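Local coordinates for putative cytoplasmic protein (Salmonella typhimurium LT2, PDB 2Q02) that is of uncharacterised function but binds zinc in a xylose isomerase-like TIM barrel and may act as an isomerase, at residues A72-N77 / C105-G110; L137-G142 / K166-T171. All blocks are in the same frame, centred on the assembly; numbering follows the deposited sequence.

Interaction 1. Residues A72-N77 / C105-G110; sequences AVYPFN and CPLNDG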
ATOM      1  N   ALA A  72       2.740   7.151  -4.329  1.00 47.17           N
ATOM      2  CA  ALA A  72       3.899   6.684  -3.544  1.00 45.95           C
ATOM      3  C   ALA A  72       5.112   7.390  -4.101  1.00 46.26           C
ATOM      4  O   ALA A  72       5.048   7.913  -5.216  1.00 46.69           O
ATOM      5  CB  ALA A  72       4.088   5.178  -3.662  1.00 44.85           C
ATOM      6  N   VAL A  73       6.195   7.429  -3.318  1.00 46.41           N
ATOM      7  CA  VAL A  73       7.488   7.876  -3.807  1.00 45.57           C
ATOM      8  C   VAL A  73       8.185   6.736  -4.524  1.00 45.87           C
ATOM      9  O   VAL A  73       8.291   5.639  -3.971  1.00 46.24           O
ATOM     10  CB  VAL A  73       8.442   8.247  -2.694  1.00 45.54           C
ATOM     11  CG1 VAL A  73       9.795   8.722  -3.310  1.00 47.81           C
ATOM     12  CG2 VAL A  73       7.833   9.292  -1.789  1.00 47.20           C
ATOM     13  N   TYR A  74       8.727   7.006  -5.713  1.00 45.88           N
ATOM     14  CA  TYR A  74       9.578   6.038  -6.424  1.00 45.67           C
ATOM     15  C   TYR A  74      10.683   6.759  -7.214  1.00 46.00           C
ATOM     16  O   TYR A  74      10.412   7.788  -7.827  1.00 45.88           O
ATOM     17  CB  TYR A  74       8.736   5.129  -7.355  1.00 45.56           C
ATOM     18  CG  TYR A  74       9.587   4.204  -8.239  1.00 46.03           C
ATOM     19  CD1 TYR A  74       9.994   2.957  -7.772  1.00 42.00           C
ATOM     20  CD2 TYR A  74      10.004   4.593  -9.516  1.00 42.00           C
ATOM     21  CE1 TYR A  74      10.788   2.121  -8.531  1.00 42.55           C
ATOM     22  CE2 TYR A  74      10.811   3.767 -10.279  1.00 43.73           C
ATOM     23  CZ  TYR A  74      11.203   2.525  -9.767  1.00 45.90           C
ATOM     24  OH  TYR A  74      12.000   1.659 -10.469  1.00 45.35           O
ATOM     25  N   PRO A  75      11.944   6.257  -7.169  1.00 46.61           N
ATOM     26  CA  PRO A  75      12.545   5.255  -6.270  1.00 46.39           C
ATOM     27  C   PRO A  75      13.179   5.899  -5.034  1.00 45.66           C
ATOM     28  O   PRO A  75      14.127   6.668  -5.155  1.00 45.67           O
ATOM     29  CB  PRO A  75      13.597   4.580  -7.164  1.00 45.50           C
ATOM     30  CG  PRO A  75      14.022   5.658  -8.135  1.00 45.41           C
ATOM     31  CD  PRO A  75      12.925   6.711  -8.174  1.00 47.01           C
ATOM     32  N   PHE A  76      12.674   5.565  -3.851  1.00 45.19           N
ATOM     33  CA  PHE A  76      13.139   6.222  -2.597  1.00 46.36           C
ATOM     34  C   PHE A  76      14.613   5.961  -2.354  1.00 46.46           C
ATOM     35  O   PHE A  76      15.328   6.704  -1.683  1.00 46.87           O
ATOM     36  CB  PHE A  76      12.302   5.770  -1.378  1.00 46.03           C
ATOM     37  CG  PHE A  76      12.791   4.505  -0.708  1.00 44.30           C
ATOM     38  CD1 PHE A  76      13.724   4.562   0.314  1.00 45.23           C
ATOM     39  CD2 PHE A  76      12.258   3.263  -1.057  1.00 48.24           C
ATOM     40  CE1 PHE A  76      14.149   3.391   0.960  1.00 47.61           C
ATOM     41  CE2 PHE A  76      12.665   2.090  -0.415  1.00 47.32           C
ATOM     42  CZ  PHE A  76      13.622   2.162   0.591  1.00 48.57           C
ATOM     43  N   ASN A  77      14.995   4.871  -2.961  1.00 45.94           N
ATOM     44  CA  ASN A  77      16.236   4.175  -2.831  1.00 48.12           C
ATOM     45  C   ASN A  77      17.409   4.842  -3.577  1.00 46.27           C
ATOM     46  O   ASN A  77      18.560   4.552  -3.316  1.00 43.77           O
ATOM     47  CB  ASN A  77      15.928   2.802  -3.504  1.00 47.78           C
ATOM     48  CG  ASN A  77      16.424   1.676  -2.731  1.00 49.35           C
ATOM     49  OD1 ASN A  77      17.057   1.855  -1.689  1.00 70.43           O
ATOM     50  ND2 ASN A  77      16.169   0.491  -3.217  1.00 50.29           N
ATOM     51  N   CYS A 105       8.747   3.361  -2.300  1.00 45.64           N
ATOM     52  CA  CYS A 105       9.011   2.176  -3.095  1.00 46.65           C
ATOM     53  C   CYS A 105      10.432   2.167  -3.607  1.00 45.81           C
ATOM     54  O   CYS A 105      10.909   3.194  -4.117  1.00 45.60           O
ATOM     55  CB  CYS A 105       8.077   2.126  -4.311  1.00 48.88           C
ATOM     56  SG  CYS A 105       6.367   1.728  -3.889  1.00 54.47           S
ATOM     57  N   PRO A 106      11.092   0.989  -3.556  1.00 45.44           N
ATOM     58  CA  PRO A 106      12.507   0.876  -3.923  1.00 44.47           C
ATOM     59  C   PRO A 106      12.703   0.849  -5.419  1.00 44.70           C
ATOM     60  O   PRO A 106      11.782   0.512  -6.147  1.00 45.14           O
ATOM     61  CB  PRO A 106      12.914  -0.493  -3.360  1.00 44.28           C
ATOM     62  CG  PRO A 106      11.642  -1.327  -3.497  1.00 43.91           C
ATOM     63  CD  PRO A 106      10.514  -0.327  -3.202  1.00 44.76           C
ATOM     64  N   LEU A 107      13.910   1.176  -5.857  1.00 44.87           N
ATOM     65  CA  LEU A 107      14.286   1.052  -7.264  1.00 45.11           C
ATOM     66  C   LEU A 107      13.986  -0.367  -7.759  1.00 45.34           C
ATOM     67  O   LEU A 107      14.198  -1.350  -7.047  1.00 44.65           O
ATOM     68  CB  LEU A 107      15.768   1.400  -7.491  1.00 43.65           C
ATOM     69  CG  LEU A 107      16.256   1.379  -8.948  1.00 45.78           C
ATOM     70  CD1 LEU A 107      15.730   2.589  -9.738  1.00 45.49           C
ATOM     71  CD2 LEU A 107      17.768   1.316  -9.043  1.00 44.76           C
ATOM     72  N   ASN A 108      13.480  -0.460  -8.983  1.00 44.57           N
ATOM     73  CA  ASN A 108      12.992  -1.739  -9.510  1.00 44.83           C
ATOM     74  C   ASN A 108      13.309  -1.807 -10.997  1.00 45.07           C
ATOM     75  O   ASN A 108      12.432  -1.941 -11.831  1.00 45.34           O
ATOM     76  CB  ASN A 108      11.493  -1.925  -9.178  1.00 44.35           C
ATOM     77  CG  ASN A 108      10.920  -3.273  -9.637  1.00 43.61           C
ATOM     78  OD1 ASN A 108      11.419  -4.332  -9.295  1.00 46.40           O
ATOM     79  ND2 ASN A 108       9.833  -3.215 -10.397  1.00 43.69           N
ATOM     80  N   ASP A 109      14.588  -1.668 -11.324  1.00 45.79           N
ATOM     81  CA  ASP A 109      15.042  -1.693 -12.726  1.00 46.06           C
ATOM     82  C   ASP A 109      16.171  -2.723 -12.976  1.00 45.93           C
ATOM     83  O   ASP A 109      16.859  -2.678 -14.008  1.00 43.86           O
ATOM     84  CB  ASP A 109      15.487  -0.292 -13.208  1.00 46.77           C
ATOM     85  CG  ASP A 109      16.823   0.166 -12.600  1.00 48.79           C
ATOM     86  OD1 ASP A 109      17.454  -0.611 -11.851  1.00 46.58           O
ATOM     87  OD2 ASP A 109      17.227   1.320 -12.874  1.00 48.33           O
ATOM     88  N   GLY A 110      16.364  -3.640 -12.027  1.00 45.73           N
ATOM     89  CA  GLY A 110      17.365  -4.699 -12.185  1.00 44.97           C
ATOM     90  C   GLY A 110      18.765  -4.312 -11.747  1.00 44.77           C
ATOM     91  O   GLY A 110      19.706  -5.087 -11.890  1.00 43.98           O
TER
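The ring of Tyr74 meets the 105-110 loop along its edge: Pro106 O lies near the ring plane, 3.0 Å from Tyr74 CE1, and Asn108 N comes to the hydroxyl end. One face of this ring is covered from within its own segment by CB of Pro75, seated over the ring centre next to a cis peptide bond. With CG anti to the backbone N (chi1 174°), the tyrosine runs out alongside the loop, and its OH accepts a hydrogen bond from Asn108 N at 3.0 Å, bent to 141° at the hydrogen. The Phe76 ring is also approached at its edge, where the carbonyl carbon of Cys105 sits in plane, 3.3 Å from Phe76 CD2; Asn77 OD1 stands above one face, offset toward the rim.

Two backbone bonds fix the start of the pairing. Cys105 N donates to Val73 O at 2.9 Å, and Cys105 O receives Phe76 N at 3.0 Å, with Pro75 CA adding a CA-H...O contact to the same oxygen. Farther along, Pro75 and Leu107 lie side by side, Pro75 CG 3.9 Å from Leu107 CD1. The Asn77 side chain slants across Pro106, its ND2 3.4 Å from Pro106 CB, while its OD1 is hydrogen-bonded to Thr118 OG1.

The contact joins two loops that leave the C-terminal ends of adjacent parallel TIM-barrel strands, 66-73 and 101-104, and the Cys105 side chain lies about 4 Å from that of the zinc ligand Glu139. Val73 and Pro75 pack on helix 81-97, whereas Phe76 is buried against Leu104 and helix 115-130.

Interaction 2. Residues L137-G142 / K166-T171; sequences LVEPLG and KVLLDT. With ZN (zinc ion), chain E.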
ATOM      1  N   LEU A 137       6.180   4.665   5.124  1.00 45.32           N
ATOM      2  CA  LEU A 137       5.951   3.247   4.942  1.00 45.97           C
ATOM      3  C   LEU A 137       6.826   2.735   3.776  1.00 46.13           C
ATOM      4  O   LEU A 137       6.638   3.134   2.609  1.00 45.51           O
ATOM      5  CB  LEU A 137       4.461   2.983   4.667  1.00 47.18           C
ATOM      6  CG  LEU A 137       3.497   3.115   5.834  1.00 45.38           C
ATOM      7  CD1 LEU A 137       2.081   2.951   5.346  1.00 46.53           C
ATOM      8  CD2 LEU A 137       3.841   2.087   6.921  1.00 43.02           C
ATOM      9  N   VAL A 138       7.798   1.878   4.108  1.00 45.60           N
ATOM     10  CA  VAL A 138       8.671   1.269   3.108  1.00 45.42           C
ATOM     11  C   VAL A 138       8.025   0.002   2.592  1.00 45.56           C
ATOM     12  O   VAL A 138       7.783  -0.936   3.362  1.00 45.36           O
ATOM     13  CB  VAL A 138      10.030   0.920   3.709  1.00 46.29           C
ATOM     14  CG1 VAL A 138      10.858   0.131   2.728  1.00 42.59           C
ATOM     15  CG2 VAL A 138      10.763   2.209   4.166  1.00 48.80           C
ATOM     16  N   GLU A 139       7.727  -0.028   1.299  1.00 45.70           N
ATOM     17  CA  GLU A 139       7.086  -1.197   0.682  1.00 45.79           C
ATOM     18  C   GLU A 139       8.066  -1.943  -0.204  1.00 45.29           C
ATOM     19  O   GLU A 139       8.346  -1.497  -1.317  1.00 45.35           O
ATOM     20  CB  GLU A 139       5.917  -0.782  -0.196  1.00 46.72           C
ATOM     21  CG  GLU A 139       5.251  -1.946  -0.935  1.00 46.83           C
ATOM     22  CD  GLU A 139       3.880  -1.594  -1.463  1.00 47.02           C
ATOM     23  OE1 GLU A 139       3.621  -0.393  -1.668  1.00 47.41           O
ATOM     24  OE2 GLU A 139       3.066  -2.519  -1.676  1.00 51.89           O
ATOM     25  N   PRO A 140       8.597  -3.072   0.277  1.00 44.84           N
ATOM     26  CA  PRO A 140       9.349  -3.942  -0.606  1.00 45.01           C
ATOM     27  C   PRO A 140       8.514  -4.446  -1.801  1.00 46.24           C
ATOM     28  O   PRO A 140       7.310  -4.740  -1.662  1.00 46.28           O
ATOM     29  CB  PRO A 140       9.744  -5.128   0.289  1.00 45.47           C
ATOM     30  CG  PRO A 140       9.543  -4.707   1.678  1.00 45.87           C
ATOM     31  CD  PRO A 140       8.558  -3.568   1.665  1.00 46.68           C
ATOM     32  N   LEU A 141       9.171  -4.515  -2.965  1.00 45.93           N
ATOM     33  CA  LEU A 141       8.584  -5.042  -4.186  1.00 45.53           C
ATOM     34  C   LEU A 141       9.210  -6.382  -4.468  1.00 45.21           C
ATOM     35  O   LEU A 141      10.430  -6.514  -4.477  1.00 43.97           O
ATOM     36  CB  LEU A 141       8.855  -4.125  -5.371  1.00 45.75           C
ATOM     37  CG  LEU A 141       8.520  -2.657  -5.179  1.00 45.26           C
ATOM     38  CD1 LEU A 141       9.022  -1.870  -6.346  1.00 47.83           C
ATOM     39  CD2 LEU A 141       7.040  -2.445  -4.990  1.00 47.09           C
ATOM     40  N   GLY A 142       8.371  -7.379  -4.711  1.00 46.14           N
ATOM     41  CA  GLY A 142       8.836  -8.763  -4.870  1.00 45.11           C
ATOM     42  C   GLY A 142       9.461  -9.122  -6.212  1.00 44.25           C
ATOM     43  O   GLY A 142      10.057 -10.187  -6.345  1.00 43.48           O
ATOM     44  N   LYS A 166       8.025   2.274   9.113  1.00 45.65           N
ATOM     45  CA  LYS A 166       7.554   0.898   9.200  1.00 45.23           C
ATOM     46  C   LYS A 166       7.447   0.268   7.808  1.00 45.22           C
ATOM     47  O   LYS A 166       7.477   0.945   6.790  1.00 44.64           O
ATOM     48  CB  LYS A 166       6.200   0.840   9.899  1.00 44.49           C
ATOM     49  CG  LYS A 166       6.247   1.007  11.419  1.00 45.90           C
ATOM     50  CD  LYS A 166       4.842   1.165  11.984  1.00 44.58           C
ATOM     51  CE  LYS A 166       4.723   0.692  13.422  1.00 53.95           C
ATOM     52  NZ  LYS A 166       5.006   1.737  14.441  1.00 51.85           N
ATOM     53  N   VAL A 167       7.295  -1.041   7.773  1.00 45.25           N
ATOM     54  CA  VAL A 167       7.201  -1.751   6.522  1.00 45.61           C
ATOM     55  C   VAL A 167       5.740  -1.896   6.105  1.00 45.87           C
ATOM     56  O   VAL A 167       4.858  -2.131   6.946  1.00 45.18           O
ATOM     57  CB  VAL A 167       7.896  -3.157   6.624  1.00 46.08           C
ATOM     58  CG1 VAL A 167       7.385  -4.126   5.566  1.00 45.35           C
ATOM     59  CG2 VAL A 167       9.405  -3.004   6.528  1.00 49.95           C
ATOM     60  N   LEU A 168       5.508  -1.742   4.799  1.00 45.76           N
ATOM     61  CA  LEU A 168       4.222  -1.979   4.188  1.00 45.47           C
ATOM     62  C   LEU A 168       4.257  -3.381   3.538  1.00 45.53           C
ATOM     63  O   LEU A 168       4.963  -3.619   2.543  1.00 44.10           O
ATOM     64  CB  LEU A 168       3.955  -0.897   3.146  1.00 45.23           C
ATOM     65  CG  LEU A 168       2.510  -0.756   2.705  1.00 47.62           C
ATOM     66  CD1 LEU A 168       2.397   0.435   1.718  1.00 49.46           C
ATOM     67  CD2 LEU A 168       1.943  -2.080   2.111  1.00 46.42           C
ATOM     68  N   LEU A 169       3.515  -4.306   4.136  1.00 45.89           N
ATOM     69  CA  LEU A 169       3.491  -5.665   3.659  1.00 47.19           C
ATOM     70  C   LEU A 169       2.388  -5.797   2.591  1.00 46.12           C
ATOM     71  O   LEU A 169       1.201  -5.653   2.868  1.00 46.60           O
ATOM     72  CB  LEU A 169       3.265  -6.622   4.838  1.00 48.28           C
ATOM     73  CG  LEU A 169       3.655  -8.094   4.679  1.00 48.90           C
ATOM     74  CD1 LEU A 169       3.350  -8.790   5.990  1.00 52.97           C
ATOM     75  CD2 LEU A 169       2.939  -8.796   3.521  1.00 49.94           C
ATOM     76  N   ASP A 170       2.795  -6.077   1.374  1.00 44.82           N
ATOM     77  CA  ASP A 170       1.867  -6.266   0.281  1.00 45.54           C
ATOM     78  C   ASP A 170       1.831  -7.767  -0.108  1.00 45.80           C
ATOM     79  O   ASP A 170       2.864  -8.349  -0.465  1.00 45.36           O
ATOM     80  CB  ASP A 170       2.354  -5.387  -0.849  1.00 45.44           C
ATOM     81  CG  ASP A 170       1.410  -5.333  -1.980  1.00 45.49           C
ATOM     82  OD1 ASP A 170       1.026  -6.414  -2.457  1.00 47.06           O
ATOM     83  OD2 ASP A 170       1.076  -4.208  -2.393  1.00 43.81           O
ATOM     84  N   THR A 171       0.662  -8.405  -0.005  1.00 45.79           N
ATOM     85  CA  THR A 171       0.577  -9.867  -0.175  1.00 45.31           C
ATOM     86  C   THR A 171       1.057 -10.346  -1.555  1.00 44.84           C
ATOM     87  O   THR A 171       1.589 -11.444  -1.671  1.00 45.43           O
ATOM     88  CB  THR A 171      -0.833 -10.405   0.026  1.00 44.53           C
ATOM     89  OG1 THR A 171      -1.720  -9.736  -0.879  1.00 43.37           O
ATOM     90  CG2 THR A 171      -1.289 -10.217   1.477  1.00 43.80           C
TER
HETATM   91 ZN    ZN E 300       1.080  -2.258  -2.358  1.00 45.13          ZN
HETATM   92  O   HOH W   1       5.479  -5.438   0.408  1.00 35.98           O
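Glu139 and Asp170 meet at the zinc ion, each giving one carboxylate oxygen: Glu139 OE2 binds at 2.1 Å and Asp170 OD2 at 1.9 Å. These two oxygens are 2.7 Å apart without a hydrogen bond between them, held close by the shared metal, and the carboxylate planes are turned 31° against each other. His197 and Glu245 complete the protein ligands. Asp170 OD2 also accepts a hydrogen bond from Arg215, while its OD1 caps the following helix through a weak bond to Phe172 N. In Glu139 a chi1 of 177° swings the extended chain away from its own amide nitrogen and out to the metal; on the way it passes across Leu168, whose CD1 lies 3.7 Å from Glu139 OE1.

Behind the site the strands pair in parallel. Val138 uses both its polar backbone atoms: its N donates to Lys166 O at 2.9 Å, and its O accepts Leu168 N at 2.8 Å, the latter bond straight at the hydrogen, 172°. Val138 O and Lys166 O each receive a CA-H...O contact as well, from Val167 and Leu137.

Beyond Glu139 the direct pairing gives way to a water, which donates to Pro140 O and Leu168 O and accepts from Asp170 N, so that one molecule satisfies three backbone groups where the segments diverge.

Carboxylate oxygens this close, with Glu245 also on the metal, would probably repel one another without the zinc; the cation, together with Arg215 bonded to Asp170 OD2, probably offsets their crowding, giving a site consistent with the metal-dependent chemistry of xylose isomerase-like barrels.

From the N terminus, the chain leaves strand 66-73, runs through helix 81-97 and strand 101-104, and returns in the 105-110 loop, where interaction 1 closes. Interaction 2 opens only later, on strand 135-138, and closes after helix 151-161 with strand 166-170, completing a beta-alpha-beta unit. The two are therefore in series, neither nested nor crossed, yet their centres are about 12 Å apart and both reach the same closed sheet. They touch directly: Pro106 CD packs on Glu139 O and Leu141 CG, and Phe76 CZ on Val138 CG1. Together they tie the third to sixth barrel strands, linking loops at the strand C-terminal ends to the zinc site.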